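SsfS6 (Streptomyces sp. SF2575, PDB 4FZR) belongs to the erythromycin biosynthesis protein CIII-like family and has the two-domain GT-B fold, two Rossmann-like domains facing each other across a cleft. Local coordinates at residues S79-R82 / E83-T87; V127-E130 / T131-T135; V372-A375 / R376-A379. All blocks are in the same frame, centred on the assembly; numbering follows the deposited sequence.

Contact 1: S79-R82 / E83-T87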
ATOM      1  N   SER A  79      19.043  25.697   7.302  1.00 31.85           N
ATOM      2  CA  SER A  79      19.451  26.864   8.084  1.00 30.49           C
ATOM      3  C   SER A  79      20.954  26.927   8.381  1.00 35.69           C
ATOM      4  O   SER A  79      21.439  27.928   8.910  1.00 37.08           O
ATOM      5  CB  SER A  79      18.666  26.902   9.399  1.00 27.51           C
ATOM      6  OG  SER A  79      17.276  27.047   9.163  1.00 30.95           O
ATOM      7  N   TRP A  80      21.687  25.869   8.047  1.00 32.74           N
ATOM      8  CA  TRP A  80      23.142  25.872   8.206  1.00 29.23           C
ATOM      9  C   TRP A  80      23.832  25.380   6.943  1.00 31.93           C
ATOM     10  O   TRP A  80      23.460  24.347   6.383  1.00 40.78           O
ATOM     11  CB  TRP A  80      23.578  25.018   9.405  1.00 35.83           C
ATOM     12  CG  TRP A  80      23.239  25.628  10.736  1.00 42.45           C
ATOM     13  CD1 TRP A  80      24.057  26.383  11.529  1.00 38.24           C
ATOM     14  CD2 TRP A  80      21.989  25.535  11.425  1.00 33.21           C
ATOM     15  NE1 TRP A  80      23.390  26.763  12.671  1.00 32.89           N
ATOM     16  CE2 TRP A  80      22.119  26.255  12.630  1.00 30.51           C
ATOM     17  CE3 TRP A  80      20.771  24.912  11.140  1.00 30.05           C
ATOM     18  CZ2 TRP A  80      21.074  26.369  13.546  1.00 40.19           C
ATOM     19  CZ3 TRP A  80      19.738  25.025  12.050  1.00 37.11           C
ATOM     20  CH2 TRP A  80      19.896  25.747  13.238  1.00 40.71           C
ATOM     21  N   ASP A  81      24.839  26.126   6.499  1.00 33.89           N
ATOM     22  CA  ASP A  81      25.595  25.746   5.310  1.00 32.56           C
ATOM     23  C   ASP A  81      26.704  24.748   5.646  1.00 32.38           C
ATOM     24  O   ASP A  81      26.869  24.345   6.799  1.00 37.34           O
ATOM     25  CB  ASP A  81      26.130  26.982   4.563  1.00 39.70           C
ATOM     26  CG  ASP A  81      27.146  27.786   5.366  1.00 42.42           C
ATOM     27  OD1 ASP A  81      27.844  27.215   6.231  1.00 38.76           O
ATOM     28  OD2 ASP A  81      27.255  29.006   5.112  1.00 51.24           O
ATOM     29  N   ARG A  82      27.445  24.333   4.626  1.00 31.84           N
ATOM     30  CA  ARG A  82      28.435  23.273   4.782  1.00 32.04           C
ATOM     31  C   ARG A  82      29.586  23.647   5.714  1.00 43.09           C
ATOM     32  O   ARG A  82      30.254  22.772   6.262  1.00 51.16           O
ATOM     33  CB  ARG A  82      28.975  22.862   3.413  1.00 28.72           C
ATOM     34  CG  ARG A  82      27.901  22.275   2.508  1.00 33.95           C
ATOM     35  CD  ARG A  82      28.468  21.683   1.232  1.00 39.43           C
ATOM     36  NE  ARG A  82      29.469  20.654   1.502  1.00 43.67           N
ATOM     37  CZ  ARG A  82      29.826  19.707   0.641  1.00 41.59           C
ATOM     38  NH1 ARG A  82      29.261  19.636  -0.559  1.00 44.31           N
ATOM     39  NH2 ARG A  82      30.746  18.821   0.986  1.00 36.65           N
ATOM     40  N   GLU A  83      29.810  24.943   5.906  1.00 50.24           N
ATOM     41  CA  GLU A  83      30.901  25.403   6.759  1.00 56.73           C
ATOM     42  C   GLU A  83      30.481  25.454   8.226  1.00 52.81           C
ATOM     43  O   GLU A  83      31.302  25.714   9.104  1.00 63.90           O
ATOM     44  CB  GLU A  83      31.375  26.788   6.313  1.00 56.18           C
ATOM     45  CG  GLU A  83      31.648  26.899   4.821  1.00 66.17           C
ATOM     46  CD  GLU A  83      33.128  26.982   4.505  1.00 88.43           C
ATOM     47  OE1 GLU A  83      33.528  27.909   3.769  1.00 95.97           O
ATOM     48  OE2 GLU A  83      33.891  26.118   4.987  1.00 83.62           O
ATOM     49  N   GLY A  84      29.201  25.208   8.484  1.00 48.62           N
ATOM     50  CA  GLY A  84      28.670  25.270   9.834  1.00 47.07           C
ATOM     51  C   GLY A  84      28.223  26.672  10.194  1.00 50.98           C
ATOM     52  O   GLY A  84      28.056  26.997  11.370  1.00 54.77           O
ATOM     53  N   ASN A  85      28.032  27.505   9.173  1.00 45.21           N
ATOM     54  CA  ASN A  85      27.586  28.878   9.371  1.00 42.36           C
ATOM     55  C   ASN A  85      26.090  29.017   9.138  1.00 42.12           C
ATOM     56  O   ASN A  85      25.548  28.473   8.174  1.00 42.46           O
ATOM     57  CB  ASN A  85      28.328  29.824   8.423  1.00 51.93           C
ATOM     58  CG  ASN A  85      29.827  29.815   8.642  1.00 55.78           C
ATOM     59  OD1 ASN A  85      30.305  29.591   9.755  1.00 58.05           O
ATOM     60  ND2 ASN A  85      30.579  30.062   7.577  1.00 53.69           N
ATOM     61  N   ARG A  86      25.425  29.758  10.017  1.00 41.08           N
ATOM     62  CA  ARG A  86      23.996  29.995   9.875  1.00 41.23           C
ATOM     63  C   ARG A  86      23.706  30.716   8.564  1.00 38.27           C
ATOM     64  O   ARG A  86      24.519  31.510   8.090  1.00 45.90           O
ATOM     65  CB  ARG A  86      23.466  30.819  11.049  1.00 32.89           C
ATOM     66  CG  ARG A  86      21.951  30.954  11.063  1.00 42.22           C
ATOM     67  CD  ARG A  86      21.370  30.568  12.415  1.00 46.23           C
ATOM     68  NE  ARG A  86      19.939  30.281  12.344  1.00 39.74           N
ATOM     69  CZ  ARG A  86      19.178  29.993  13.397  1.00 43.77           C
ATOM     70  NH1 ARG A  86      19.705  29.956  14.615  1.00 28.41           N
ATOM     71  NH2 ARG A  86      17.886  29.743  13.234  1.00 46.54           N
ATOM     72  N   THR A  87      22.550  30.424   7.980  1.00 44.45           N
ATOM     73  CA  THR A  87      22.121  31.080   6.751  1.00 34.09           C
ATOM     74  C   THR A  87      20.760  31.726   6.963  1.00 40.23           C
ATOM     75  O   THR A  87      20.067  31.426   7.937  1.00 37.90           O
ATOM     76  CB  THR A  87      22.019  30.084   5.581  1.00 46.62           C
ATOM     77  OG1 THR A  87      20.936  29.174   5.810  1.00 41.06           O
ATOM     78  CG2 THR A  87      23.311  29.300   5.426  1.00 47.31           C
TER
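D81 and N85 close this exposed loop by exchanging bonds in both directions. The amide of D81 gives a nearly straight hydrogen bond to N85 O (D81 N to N85 O 3.0 Å), and N85 N returns one to the carboxylate at D81 OD1, also 3.0 Å, meeting it from above the carboxylate plane. The same oxygen takes a second, weak bond from E83 N. What brings it over these amides is the first torsion of D81, which sets CG between the backbone N and the carbonyl carbon (chi1 64°). The same residue starts a type I beta turn, D81 to G84, closed by G84 N on D81 O at 3.0 Å. With G84 left-handed (phi 88°) at the bulge position, this is the type I turn plus G1 bulge of a 3:5 hairpin, though no regular strand is formed. Further from the turn, T87 N bonds to S79 O at 2.9 Å, and W80 and R86 form a single beta bridge.

Packing is lighter. The R86 guanidinium crosses the W80 indole with the planes 35° apart, and W80 CZ2 stands over one guanidinium face, 4.0 Å from R86 NH1. The methyl T87 CG2 rests 3.8 Å from D81 CB.

The loop joins helix 74-78 to helix 93-122. S79 OG is bonded back to P75 O, T87 OG1 pairs with H99, and R82 forms a salt bridge with E171 while touching R106 and L109 of helix 93-122.

Contact 2: V127-E130 / T131-T135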
ATOM      1  N   VAL A 127      17.034   2.886  -9.247  1.00 24.63           N
ATOM      2  CA  VAL A 127      16.711   3.841  -8.196  1.00 21.81           C
ATOM      3  C   VAL A 127      15.532   4.690  -8.646  1.00 20.67           C
ATOM      4  O   VAL A 127      15.569   5.293  -9.716  1.00 20.57           O
ATOM      5  CB  VAL A 127      17.908   4.768  -7.856  1.00 18.25           C
ATOM      6  CG1 VAL A 127      17.493   5.823  -6.838  1.00 23.70           C
ATOM      7  CG2 VAL A 127      19.080   3.962  -7.320  1.00 20.31           C
ATOM      8  N   LEU A 128      14.476   4.703  -7.839  1.00 20.45           N
ATOM      9  CA  LEU A 128      13.348   5.605  -8.051  1.00 15.16           C
ATOM     10  C   LEU A 128      13.394   6.710  -7.002  1.00 17.62           C
ATOM     11  O   LEU A 128      13.597   6.443  -5.815  1.00 13.52           O
ATOM     12  CB  LEU A 128      12.025   4.843  -7.967  1.00 10.27           C
ATOM     13  CG  LEU A 128      10.753   5.671  -7.743  1.00 11.86           C
ATOM     14  CD1 LEU A 128      10.503   6.631  -8.896  1.00 19.25           C
ATOM     15  CD2 LEU A 128       9.555   4.753  -7.537  1.00  9.98           C
ATOM     16  N   THR A 129      13.207   7.951  -7.434  1.00 13.18           N
ATOM     17  CA  THR A 129      13.367   9.077  -6.530  1.00 17.65           C
ATOM     18  C   THR A 129      12.542  10.292  -6.949  1.00 21.83           C
ATOM     19  O   THR A 129      11.968  10.337  -8.037  1.00 20.70           O
ATOM     20  CB  THR A 129      14.848   9.485  -6.445  1.00 19.99           C
ATOM     21  OG1 THR A 129      15.044  10.382  -5.347  1.00 23.85           O
ATOM     22  CG2 THR A 129      15.294  10.148  -7.738  1.00 20.62           C
ATOM     23  N   GLU A 130      12.486  11.270  -6.055  1.00 22.48           N
ATOM     24  CA  GLU A 130      11.786  12.522  -6.295  1.00 25.32           C
ATOM     25  C   GLU A 130      12.795  13.571  -6.772  1.00 24.12           C
ATOM     26  O   GLU A 130      13.950  13.561  -6.352  1.00 24.00           O
ATOM     27  CB  GLU A 130      11.084  12.956  -5.008  1.00 23.18           C
ATOM     28  CG  GLU A 130      10.447  14.317  -5.044  1.00 39.31           C
ATOM     29  CD  GLU A 130      11.320  15.371  -4.398  1.00 37.64           C
ATOM     30  OE1 GLU A 130      11.882  15.100  -3.315  1.00 34.12           O
ATOM     31  OE2 GLU A 130      11.452  16.469  -4.976  1.00 39.13           O
ATOM     32  N   THR A 131      12.361  14.460  -7.661  1.00 22.42           N
ATOM     33  CA  THR A 131      13.281  15.361  -8.364  1.00 27.75           C
ATOM     34  C   THR A 131      14.255  16.148  -7.473  1.00 26.62           C
ATOM     35  O   THR A 131      15.355  16.476  -7.906  1.00 26.92           O
ATOM     36  CB  THR A 131      12.523  16.352  -9.286  1.00 32.22           C
ATOM     37  OG1 THR A 131      13.434  17.342  -9.778  1.00 38.45           O
ATOM     38  CG2 THR A 131      11.395  17.042  -8.545  1.00 25.97           C
ATOM     39  N   TYR A 132      13.862  16.448  -6.239  1.00 26.42           N
ATOM     40  CA  TYR A 132      14.740  17.184  -5.325  1.00 28.39           C
ATOM     41  C   TYR A 132      15.455  16.277  -4.321  1.00 31.82           C
ATOM     42  O   TYR A 132      16.274  16.749  -3.533  1.00 29.83           O
ATOM     43  CB  TYR A 132      13.964  18.271  -4.574  1.00 31.68           C
ATOM     44  CG  TYR A 132      13.434  19.390  -5.448  1.00 37.39           C
ATOM     45  CD1 TYR A 132      13.990  19.659  -6.693  1.00 32.73           C
ATOM     46  CD2 TYR A 132      12.378  20.182  -5.019  1.00 38.91           C
ATOM     47  CE1 TYR A 132      13.502  20.685  -7.486  1.00 35.13           C
ATOM     48  CE2 TYR A 132      11.885  21.205  -5.801  1.00 35.07           C
ATOM     49  CZ  TYR A 132      12.449  21.452  -7.033  1.00 42.93           C
ATOM     50  OH  TYR A 132      11.958  22.474  -7.811  1.00 43.89           O
ATOM     51  N   SER A 133      15.139  14.986  -4.337  1.00 28.16           N
ATOM     52  CA  SER A 133      15.874  14.008  -3.538  1.00 26.82           C
ATOM     53  C   SER A 133      17.118  13.559  -4.292  1.00 22.58           C
ATOM     54  O   SER A 133      17.108  12.533  -4.971  1.00 24.37           O
ATOM     55  CB  SER A 133      14.998  12.795  -3.223  1.00 27.61           C
ATOM     56  OG  SER A 133      13.912  13.151  -2.385  1.00 41.31           O
ATOM     57  N   LEU A 134      18.192  14.329  -4.158  1.00 18.97           N
ATOM     58  CA  LEU A 134      19.390  14.132  -4.967  1.00 25.65           C
ATOM     59  C   LEU A 134      20.278  13.001  -4.453  1.00 26.52           C
ATOM     60  O   LEU A 134      21.316  12.702  -5.045  1.00 27.03           O
ATOM     61  CB  LEU A 134      20.190  15.436  -5.047  1.00 23.57           C
ATOM     62  CG  LEU A 134      19.505  16.587  -5.787  1.00 27.67           C
ATOM     63  CD1 LEU A 134      20.414  17.812  -5.842  1.00 33.08           C
ATOM     64  CD2 LEU A 134      19.096  16.151  -7.189  1.00 32.59           C
ATOM     65  N   THR A 135      19.873  12.369  -3.357  1.00 26.01           N
ATOM     66  CA  THR A 135      20.595  11.204  -2.867  1.00 28.20           C
ATOM     67  C   THR A 135      20.454  10.075  -3.884  1.00 23.09           C
ATOM     68  O   THR A 135      21.384   9.302  -4.098  1.00 28.95           O
ATOM     69  CB  THR A 135      20.077  10.739  -1.494  1.00 28.11           C
ATOM     70  OG1 THR A 135      20.216  11.799  -0.540  1.00 31.28           O
ATOM     71  CG2 THR A 135      20.861   9.530  -1.008  1.00 20.78           C
TER
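E130 folds back onto Y132 and S133 of the turn that follows it, and two torsions account for the path it takes. CG stands opposite the backbone N across the CA-CB bond (chi1 173°), and a bend at chi2 (-99°) then folds the carboxylate over the next residues instead of letting it run on from the strand. OE2 thereby meets the amide of Y132 in a short hydrogen bond, E130 OE2 to Y132 N 2.7 Å, with the donor well above the carboxylate plane. Y132 CB lies only 3.1 Å from E130 OE2, a tight fit, while the carboxylate and phenol planes stand nearly perpendicular (86°). The other oxygen, E130 OE1, comes within 3.0 Å of S133 OG.

The main chain here makes a type I beta turn from E130 to S133, sealed by S133 N on E130 O at 2.7 Å. An inverse gamma turn centred on S133 follows at once, and it swings S133 O back beside T129. T129 OG1 lies 3.0 Å from S133 O, but its main polar partner is I21 O on strand 17-21. T131 CG2 lies over one face of the Y132 ring, toward its rim.

All of these touching residues are buried. E130 OE2 also forms a salt bridge with R153 NH1, a second partner besides the amide of Y132, and Y132 OH is bonded to P157 O. Y132 also touches E331 of the C-terminal domain, and its ring meets that of Y104 on helix 93-122. The turns thus connect strand 126-130, which lies between strands 17-21 and 147-150 of the parallel sheet, to helix 135-143, whose first residue, T135, packs against helix 93-122 and I21.

Contact 3: V372-A375 / R376-A379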
ATOM      1  N   VAL A 372     -15.435  25.507 -10.577  1.00 30.50           N
ATOM      2  CA  VAL A 372     -15.692  24.076 -10.609  1.00 33.40           C
ATOM      3  C   VAL A 372     -15.451  23.572 -12.025  1.00 33.30           C
ATOM      4  O   VAL A 372     -14.790  22.557 -12.231  1.00 32.38           O
ATOM      5  CB  VAL A 372     -17.135  23.741 -10.215  1.00 40.02           C
ATOM      6  CG1 VAL A 372     -17.344  22.239 -10.258  1.00 43.72           C
ATOM      7  CG2 VAL A 372     -17.449  24.281  -8.830  1.00 50.30           C
ATOM      8  N   GLY A 373     -15.987  24.300 -12.999  1.00 34.58           N
ATOM      9  CA  GLY A 373     -15.841  23.941 -14.396  1.00 32.85           C
ATOM     10  C   GLY A 373     -14.395  23.718 -14.801  1.00 28.40           C
ATOM     11  O   GLY A 373     -14.060  22.702 -15.409  1.00 37.22           O
ATOM     12  N   ASN A 374     -13.537  24.676 -14.471  1.00 25.68           N
ATOM     13  CA  ASN A 374     -12.108  24.556 -14.746  1.00 32.00           C
ATOM     14  C   ASN A 374     -11.445  23.414 -13.976  1.00 31.70           C
ATOM     15  O   ASN A 374     -10.620  22.682 -14.525  1.00 28.06           O
ATOM     16  CB  ASN A 374     -11.403  25.875 -14.431  1.00 35.75           C
ATOM     17  CG  ASN A 374     -11.357  26.802 -15.623  1.00 38.58           C
ATOM     18  OD1 ASN A 374     -10.947  26.404 -16.714  1.00 40.38           O
ATOM     19  ND2 ASN A 374     -11.791  28.043 -15.428  1.00 29.53           N
ATOM     20  N   ALA A 375     -11.805  23.270 -12.705  1.00 28.75           N
ATOM     21  CA  ALA A 375     -11.263  22.204 -11.867  1.00 33.62           C
ATOM     22  C   ALA A 375     -11.596  20.840 -12.462  1.00 28.08           C
ATOM     23  O   ALA A 375     -10.739  19.960 -12.539  1.00 25.40           O
ATOM     24  CB  ALA A 375     -11.815  22.310 -10.453  1.00 28.43           C
ATOM     25  N   ARG A 376     -12.847  20.678 -12.881  1.00 27.00           N
ATOM     26  CA  ARG A 376     -13.306  19.424 -13.466  1.00 26.68           C
ATOM     27  C   ARG A 376     -12.678  19.191 -14.835  1.00 28.90           C
ATOM     28  O   ARG A 376     -12.405  18.052 -15.211  1.00 32.69           O
ATOM     29  CB  ARG A 376     -14.830  19.414 -13.589  1.00 26.44           C
ATOM     30  CG  ARG A 376     -15.562  19.430 -12.261  1.00 27.21           C
ATOM     31  CD  ARG A 376     -17.061  19.334 -12.471  1.00 29.76           C
ATOM     32  NE  ARG A 376     -17.790  19.222 -11.212  1.00 29.99           N
ATOM     33  CZ  ARG A 376     -19.115  19.178 -11.119  1.00 39.68           C
ATOM     34  NH1 ARG A 376     -19.864  19.238 -12.213  1.00 35.20           N
ATOM     35  NH2 ARG A 376     -19.694  19.074  -9.931  1.00 47.05           N
ATOM     36  N   ARG A 377     -12.455  20.269 -15.582  1.00 32.58           N
ATOM     37  CA  ARG A 377     -11.788  20.169 -16.877  1.00 33.34           C
ATOM     38  C   ARG A 377     -10.382  19.604 -16.701  1.00 22.92           C
ATOM     39  O   ARG A 377      -9.960  18.723 -17.449  1.00 26.56           O
ATOM     40  CB  ARG A 377     -11.716  21.533 -17.570  1.00 27.43           C
ATOM     41  CG  ARG A 377     -10.849  21.532 -18.827  1.00 31.99           C
ATOM     42  CD  ARG A 377     -10.802  22.894 -19.509  1.00 36.04           C
ATOM     43  NE  ARG A 377     -10.301  23.941 -18.622  1.00 31.86           N
ATOM     44  CZ  ARG A 377      -9.021  24.107 -18.298  1.00 30.84           C
ATOM     45  NH1 ARG A 377      -8.087  23.293 -18.773  1.00 34.05           N
ATOM     46  NH2 ARG A 377      -8.668  25.092 -17.486  1.00 28.14           N
ATOM     47  N   LEU A 378      -9.667  20.120 -15.706  1.00 22.85           N
ATOM     48  CA  LEU A 378      -8.298  19.696 -15.428  1.00 23.20           C
ATOM     49  C   LEU A 378      -8.255  18.265 -14.904  1.00 23.57           C
ATOM     50  O   LEU A 378      -7.395  17.476 -15.303  1.00 16.66           O
ATOM     51  CB  LEU A 378      -7.651  20.640 -14.415  1.00 21.10           C
ATOM     52  CG  LEU A 378      -7.305  22.026 -14.956  1.00 21.21           C
ATOM     53  CD1 LEU A 378      -6.902  22.954 -13.827  1.00 25.04           C
ATOM     54  CD2 LEU A 378      -6.193  21.928 -15.991  1.00 22.27           C
ATOM     55  N   ALA A 379      -9.179  17.934 -14.008  1.00 18.16           N
ATOM     56  CA  ALA A 379      -9.300  16.568 -13.510  1.00 24.47           C
ATOM     57  C   ALA A 379      -9.488  15.615 -14.683  1.00 24.15           C
ATOM     58  O   ALA A 379      -8.814  14.589 -14.779  1.00 25.35           O
ATOM     59  CB  ALA A 379     -10.471  16.448 -12.540  1.00 23.62           C
TER
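V372 pairs with R376 four residues on, and N374 with R377 three residues on, along the alpha helix 370-382, a helix of the C-terminal Rossmann-like domain of this GT-B protein. The backbone supplies the regular part: the carbonyls of V372, G373, N374 and A375 each accept from the amide four residues on, as in R376 N to V372 O at 2.8 Å.

In packing, V372 and A375 meet P322, and L378 lies against A344 and S193. The exposed R376 runs out extended beside V372, whose CG1 methyl sits over one face of the guanidinium, 3.2 Å from R376 NE.

Among side chains, the polar pair is N374 with R377. They lie alongside each other, with the amide and guanidinium planes 85° apart. R377 NH1 and N374 ND2 have weak partners beyond the helix, S193 OG and G343 O. The bend of R377 at chi3 (58°) turns its guanidinium back onto the asparagine, where N374 OD1 lies in the guanidinium plane, gripped side-on by two nitrogens, 2.7 Å from R377 NH2 and 3.2 Å from R377 NE.

Along the chain the three contacts follow one another in series, each a local feature of its own. Contacts 1 and 2 belong to the N-terminal domain, their centres 23 Å apart and their nearest atoms about 10 Å apart; both pack on helix 93-122, the surface loop at residues 79-87 leading toward it and the buried turn at 127-135 following it. Contact 3 lies in the C-terminal domain, on the opposite side of the chain's centre from both, with centres 30 Å from contact 2 and 44 Å from contact 1. None of the three touches another, so each shapes only its own part of the two-domain GT-B fold, with helix 93-122 as the element that contacts 1 and 2 share.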